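Local coordinates for extracellular protein 11-1 (Passalora fulva, PDB 6ZUS) that is an avirulence effector of a fungal plant pathogen, belongs to a structurally conserved effector family and binds zinc, at residues A[52-57]-A[79-84]; A[8-13]-A[130-135]. One frame throughout, in Å; residues are numbered along the deposited sequence.

Contact 1 (A[52-57]-A[79-84]); sequences GFSTAI and QATAWR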
loop_
_atom_site.group_PDB
_atom_site.type_symbol
_atom_site.label_atom_id
_atom_site.label_comp_id
_atom_site.label_asym_id
_atom_site.label_seq_id
_atom_site.Cartn_x
_atom_site.Cartn_y
_atom_site.Cartn_z
ATOM N N GLY A 52 -1.433 -15.068 -1.868
ATOM C CA GLY A 52 -0.715 -14.029 -1.114
ATOM C C GLY A 52 -0.316 -12.836 -1.982
ATOM O O GLY A 52 -1.156 -12.320 -2.742
ATOM N N PHE A 53 0.919 -12.366 -1.801
ATOM C CA PHE A 53 1.414 -11.053 -2.273
ATOM C C PHE A 53 2.635 -11.304 -3.143
ATOM O O PHE A 53 3.409 -12.229 -2.873
ATOM C CB PHE A 53 1.785 -10.129 -1.107
ATOM C CG PHE A 53 0.596 -9.729 -0.286
ATOM C CD1 PHE A 53 -0.107 -10.678 0.434
ATOM C CD2 PHE A 53 0.087 -8.455 -0.351
ATOM C CE1 PHE A 53 -1.242 -10.342 1.158
ATOM C CE2 PHE A 53 -1.030 -8.100 0.383
ATOM C CZ PHE A 53 -1.696 -9.039 1.144
ATOM N N SER A 54 2.787 -10.443 -4.127
ATOM C CA SER A 54 3.975 -10.365 -5.010
ATOM C C SER A 54 5.199 -9.961 -4.185
ATOM O O SER A 54 5.080 -9.633 -2.953
ATOM C CB SER A 54 3.733 -9.432 -6.123
ATOM O OG SER A 54 3.888 -8.104 -5.674
ATOM N N THR A 55 6.373 -10.123 -4.799
ATOM C CA THR A 55 7.650 -9.594 -4.269
ATOM C C THR A 55 7.465 -8.091 -4.008
ATOM O O THR A 55 6.821 -7.410 -4.830
ATOM C CB THR A 55 8.791 -9.841 -5.272
ATOM O OG1 THR A 55 8.924 -11.264 -5.328
ATOM C CG2 THR A 55 10.086 -9.200 -4.842
ATOM N N ALA A 56 7.914 -7.640 -2.853
ATOM C CA ALA A 56 7.813 -6.207 -2.465
ATOM C C ALA A 56 8.932 -5.438 -3.192
ATOM O O ALA A 56 10.039 -5.972 -3.336
ATOM C CB ALA A 56 7.876 -6.094 -0.978
ATOM N N ILE A 57 8.658 -4.202 -3.587
ATOM C CA ILE A 57 9.637 -3.302 -4.247
ATOM C C ILE A 57 9.753 -2.014 -3.423
ATOM O O ILE A 57 8.878 -1.152 -3.547
ATOM C CB ILE A 57 9.173 -3.041 -5.681
ATOM C CG1 ILE A 57 9.053 -4.363 -6.451
ATOM C CG2 ILE A 57 10.102 -2.051 -6.387
ATOM C CD1 ILE A 57 8.582 -4.184 -7.855
ATOM N N GLN A 79 5.967 -1.331 -2.288
ATOM C CA GLN A 79 4.768 -1.706 -3.056
ATOM C C GLN A 79 4.807 -3.207 -3.347
ATOM O O GLN A 79 5.883 -3.800 -3.458
ATOM C CB GLN A 79 4.616 -0.845 -4.294
ATOM C CG GLN A 79 5.736 -1.054 -5.281
ATOM C CD GLN A 79 5.785 0.093 -6.263
ATOM O OE1 GLN A 79 6.314 1.180 -5.964
ATOM N NE2 GLN A 79 5.224 -0.170 -7.434
ATOM N N ALA A 80 3.626 -3.787 -3.420
ATOM C CA ALA A 80 3.410 -5.190 -3.790
ATOM C C ALA A 80 1.959 -5.328 -4.253
ATOM O O ALA A 80 1.097 -4.454 -3.948
ATOM C CB ALA A 80 3.753 -6.083 -2.613
ATOM N N THR A 81 1.691 -6.425 -4.953
ATOM C CA THR A 81 0.346 -6.744 -5.470
ATOM C C THR A 81 -0.255 -7.839 -4.599
ATOM O O THR A 81 0.417 -8.869 -4.376
ATOM C CB THR A 81 0.402 -7.185 -6.932
ATOM O OG1 THR A 81 0.894 -6.051 -7.668
ATOM C CG2 THR A 81 -0.959 -7.629 -7.422
ATOM N N ALA A 82 -1.453 -7.593 -4.094
ATOM C CA ALA A 82 -2.317 -8.661 -3.547
ATOM C C ALA A 82 -2.948 -9.365 -4.759
ATOM O O ALA A 82 -3.786 -8.779 -5.429
ATOM C CB ALA A 82 -3.346 -8.090 -2.579
ATOM N N TRP A 83 -2.527 -10.599 -5.023
ATOM C CA TRP A 83 -2.940 -11.324 -6.256
ATOM C C TRP A 83 -4.453 -11.547 -6.334
ATOM O O TRP A 83 -5.027 -11.398 -7.467
ATOM C CB TRP A 83 -2.173 -12.635 -6.363
ATOM C CG TRP A 83 -0.719 -12.451 -6.623
ATOM C CD1 TRP A 83 0.301 -12.970 -5.901
ATOM C CD2 TRP A 83 -0.141 -11.786 -7.760
ATOM N NE1 TRP A 83 1.488 -12.643 -6.498
ATOM C CE2 TRP A 83 1.250 -11.920 -7.631
ATOM C CE3 TRP A 83 -0.675 -11.112 -8.876
ATOM C CZ2 TRP A 83 2.131 -11.366 -8.560
ATOM C CZ3 TRP A 83 0.193 -10.554 -9.791
ATOM C CH2 TRP A 83 1.578 -10.698 -9.630
ATOM N N ARG A 84 -5.096 -11.859 -5.207
ATOM C CA ARG A 84 -6.524 -12.288 -5.223
ATOM C C ARG A 84 -7.244 -11.741 -3.990
ATOM O O ARG A 84 -6.889 -12.139 -2.856
ATOM C CB ARG A 84 -6.603 -13.817 -5.277
ATOM C CG ARG A 84 -5.860 -14.451 -6.435
ATOM C CD ARG A 84 -5.979 -15.941 -6.337
ATOM N NE ARG A 84 -5.010 -16.549 -7.229
ATOM C CZ ARG A 84 -5.106 -16.580 -8.552
ATOM N NH1 ARG A 84 -6.163 -16.073 -9.174
ATOM N NH2 ARG A 84 -4.142 -17.181 -9.242
HETATM O O HOH W 1 -3.746 -12.849 -2.697
HETATM O O HOH W 2 7.474 1.445 -3.619
#

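Contact 2 (A[8-13]-A[130-135]); sequences AVALKW and RGFISN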
loop_
_atom_site.group_PDB
_atom_site.type_symbol
_atom_site.label_atom_id
_atom_site.label_comp_id
_atom_site.label_asym_id
_atom_site.label_seq_id
_atom_site.Cartn_x
_atom_site.Cartn_y
_atom_site.Cartn_z
ATOM N N ALA A 8 -7.077 -8.256 -8.404
ATOM C CA ALA A 8 -5.701 -8.032 -7.953
ATOM C C ALA A 8 -5.612 -6.552 -7.575
ATOM O O ALA A 8 -6.218 -5.718 -8.279
ATOM C CB ALA A 8 -4.713 -8.413 -9.000
ATOM N N VAL A 9 -4.932 -6.270 -6.452
ATOM C CA VAL A 9 -4.838 -4.903 -5.864
ATOM C C VAL A 9 -3.347 -4.542 -5.763
ATOM O O VAL A 9 -2.586 -5.293 -5.113
ATOM C CB VAL A 9 -5.560 -4.777 -4.508
ATOM C CG1 VAL A 9 -5.429 -3.354 -3.980
ATOM C CG2 VAL A 9 -7.033 -5.172 -4.594
ATOM N N ALA A 10 -2.939 -3.453 -6.439
ATOM C CA ALA A 10 -1.611 -2.818 -6.338
ATOM C C ALA A 10 -1.619 -1.973 -5.054
ATOM O O ALA A 10 -2.389 -1.029 -4.994
ATOM C CB ALA A 10 -1.312 -1.978 -7.549
ATOM N N LEU A 11 -0.810 -2.343 -4.075
ATOM C CA LEU A 11 -0.745 -1.696 -2.719
ATOM C C LEU A 11 0.592 -0.977 -2.577
ATOM O O LEU A 11 1.649 -1.485 -3.072
ATOM C CB LEU A 11 -0.877 -2.759 -1.631
ATOM C CG LEU A 11 -2.202 -3.528 -1.605
ATOM C CD1 LEU A 11 -2.046 -4.811 -0.845
ATOM C CD2 LEU A 11 -3.301 -2.694 -1.000
ATOM N N LYS A 12 0.570 0.118 -1.853
ATOM C CA LYS A 12 1.819 0.865 -1.562
ATOM C C LYS A 12 1.696 1.571 -0.213
ATOM O O LYS A 12 0.653 2.224 0.059
ATOM C CB LYS A 12 2.155 1.817 -2.709
ATOM C CG LYS A 12 3.444 2.569 -2.498
ATOM C CD LYS A 12 3.986 3.147 -3.752
ATOM C CE LYS A 12 3.424 4.476 -4.116
ATOM N NZ LYS A 12 4.430 5.246 -4.904
ATOM N N TRP A 13 2.696 1.309 0.604
ATOM C CA TRP A 13 2.903 1.891 1.952
ATOM C C TRP A 13 3.868 3.055 1.788
ATOM O O TRP A 13 4.936 2.892 1.143
ATOM C CB TRP A 13 3.459 0.827 2.861
ATOM C CG TRP A 13 3.647 1.271 4.263
ATOM C CD1 TRP A 13 2.808 1.031 5.315
ATOM C CD2 TRP A 13 4.805 1.945 4.791
ATOM N NE1 TRP A 13 3.360 1.519 6.459
ATOM C CE2 TRP A 13 4.569 2.111 6.179
ATOM C CE3 TRP A 13 6.010 2.414 4.251
ATOM C CZ2 TRP A 13 5.490 2.727 7.019
ATOM C CZ3 TRP A 13 6.919 3.048 5.083
ATOM C CH2 TRP A 13 6.648 3.199 6.440
ATOM N N ARG A 130 -1.664 3.587 -0.552
ATOM C CA ARG A 130 -2.254 3.571 -1.906
ATOM C C ARG A 130 -2.786 2.153 -2.144
ATOM O O ARG A 130 -2.161 1.140 -1.690
ATOM C CB ARG A 130 -1.249 3.923 -2.997
ATOM C CG ARG A 130 -0.452 5.188 -2.726
ATOM C CD ARG A 130 -1.394 6.385 -2.806
ATOM N NE ARG A 130 -0.603 7.576 -3.023
ATOM C CZ ARG A 130 -1.088 8.755 -3.421
ATOM N NH1 ARG A 130 -2.384 8.905 -3.619
ATOM N NH2 ARG A 130 -0.266 9.763 -3.628
ATOM N N GLY A 131 -3.894 2.088 -2.841
ATOM C CA GLY A 131 -4.413 0.780 -3.300
ATOM C C GLY A 131 -5.297 1.025 -4.495
ATOM O O GLY A 131 -6.177 1.917 -4.422
ATOM N N PHE A 132 -5.073 0.280 -5.563
ATOM C CA PHE A 132 -5.964 0.348 -6.743
ATOM C C PHE A 132 -6.014 -1.032 -7.412
ATOM O O PHE A 132 -5.080 -1.833 -7.317
ATOM C CB PHE A 132 -5.500 1.502 -7.651
ATOM C CG PHE A 132 -4.116 1.330 -8.217
ATOM C CD1 PHE A 132 -3.920 0.604 -9.389
ATOM C CD2 PHE A 132 -3.018 1.962 -7.631
ATOM C CE1 PHE A 132 -2.642 0.451 -9.912
ATOM C CE2 PHE A 132 -1.752 1.827 -8.177
ATOM C CZ PHE A 132 -1.567 1.069 -9.308
ATOM N N ILE A 133 -7.114 -1.263 -8.108
ATOM C CA ILE A 133 -7.331 -2.538 -8.841
ATOM C C ILE A 133 -6.351 -2.599 -10.015
ATOM O O ILE A 133 -6.353 -1.704 -10.880
ATOM C CB ILE A 133 -8.789 -2.693 -9.285
ATOM C CG1 ILE A 133 -9.743 -2.626 -8.095
ATOM C CG2 ILE A 133 -8.928 -3.978 -10.076
ATOM C CD1 ILE A 133 -11.199 -2.498 -8.485
ATOM N N SER A 134 -5.567 -3.656 -10.089
ATOM C CA SER A 134 -4.626 -3.869 -11.203
ATOM C C SER A 134 -5.152 -4.984 -12.152
ATOM O O SER A 134 -4.635 -5.092 -13.321
ATOM C CB SER A 134 -3.261 -4.139 -10.688
ATOM O OG SER A 134 -3.224 -5.264 -9.858
ATOM N N ASN A 135 -6.151 -5.761 -11.731
ATOM C CA ASN A 135 -6.742 -6.865 -12.558
ATOM C C ASN A 135 -8.116 -7.226 -11.968
ATOM O O ASN A 135 -8.176 -7.367 -10.772
ATOM C CB ASN A 135 -5.729 -8.010 -12.668
ATOM C CG ASN A 135 -6.074 -9.040 -13.732
ATOM O OD1 ASN A 135 -7.075 -8.895 -14.429
ATOM N ND2 ASN A 135 -5.253 -10.073 -13.841
#

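Contact 1 (A[52-57]-A[79-84])
Ser-54 meets the backbone of Thr-81 twice, pinning the loop that leads into strand 57-64 to strand 71-86. Strand 71-86 is an inner strand of a four-stranded antiparallel sheet, which the loop joins at Ile-57. The end-to-end directions of 52-57 and 79-83 differ by 153°, roughly antiparallel. Ser-54 N donates to Thr-81 O at 2.9 Å, and Thr-81 N donates to Ser-54 OG at 2.9 Å in a nearly straight bond. The serine side chain thus stands in for a backbone acceptor. Its chi1 of 79° sets OG between the backbone N and the carbonyl carbon, which aims it at the strand. Past this point the register shifts by one, and Ile-57 pairs with Gln-79 as an antiparallel hydrogen-bonded pair.

The packed side holds Phe-53, Ala-56, Ala-80 and Ala-82. Ala-82 CA lies over one face of the Phe-53 ring, and Ala-82 CB touches Phe-53 CE2 at 3.8 Å. Phe-38 of helix 31-40 and Tyr-104 of helix 101-109 close in around this cluster.

The other side is looser. The Trp-83 indole runs beside Ser-54, with Trp-83 CZ2 3.5 Å from Ser-54 CB, and Thr-81 CG2 sits above the indole near its rim. At the far end Ile-57 is exposed. There, water 2 donates to Gln-79 OE1 at 2.6 Å and to Ile-57 O at 3.0 Å.

Contact 2 (A[8-13]-A[130-135])
Strands 8-13 and 130-133 run antiparallel at 162°, with their axes 4.5 Å apart at closest approach. Ala-10 with Phe-132 and Lys-12 with Arg-130 are hydrogen-bonded pairs, each joined by two backbone bonds. Val-9 with Ile-133 and Leu-11 with Gly-131 are the non-hydrogen-bonded pairs between and beside them. Toward Ala-8 the second strand gains a residue. Ala-8 O accepts a bond from Ser-134 N at 2.8 Å and a weak one from Asn-135 N at 3.5 Å. Ala-8 N donates to Asn-135 O at 2.8 Å.

The Phe-132 ring folds back over Ala-10 in a CH-pi contact. Ala-10 CB stands 3.7 Å from the ring centroid, 20° off the normal and a little toward the rim. A chi1 of 63° places Phe-132 CG between its backbone N and carbonyl carbon, and this swings the ring across to the neighbouring strand. Lys-12 and Arg-130 lie side by side on the same face, their CB atoms 4.0 Å apart. Their charged ends have different partners. Lys-12 NZ makes a weak hydrogen bond to a glycerol, probably from the crystallisation liquor. The guanidinium is fixed by a salt bridge to Asp-120 and by hydrogen bonds to the carbonyls of Glu-118 and Tyr-114. Ala-8 CB also lies on this face, 3.8 Å from Asn-135 CB.

Val-9, Leu-11 and Ile-133 point to the other face. Leu-11 and Ile-133 pack there against helix 101-109. Gly-131 presents no side chain opposite Leu-11, and its CA is 4.3 Å from Leu-11 CD2. Ser-134 and Asn-135 both face Ala-8, a classic beta bulge on strand 127-138, one of the two outermost strands of the antiparallel sheet.

Overall arrangement
Contacts 1 and 2 are neighbours in one antiparallel sheet, their centres 9 Å apart. Strand 71-86 of contact 1 lies next to strand 6-20 of contact 2, so segments 79-84, 8-13 and 130-135 lie on three adjacent strands, and 52-57 adds the start of the fourth at Ile-57. Probable backbone hydrogen bonds join them, from Ala-82 N to Val-9 O and from Leu-11 N to Ala-80 O, both 2.8 Å. Ala-8 CB also packs 3.4 Å from Trp-83 O. Neither contact holds the zinc bound by His-2, His-139 and Gln-143. The Trp-83 side chain is about 12 Å from a zinc ion, and that of Asn-135 about 9 Å from the side chain of His-139.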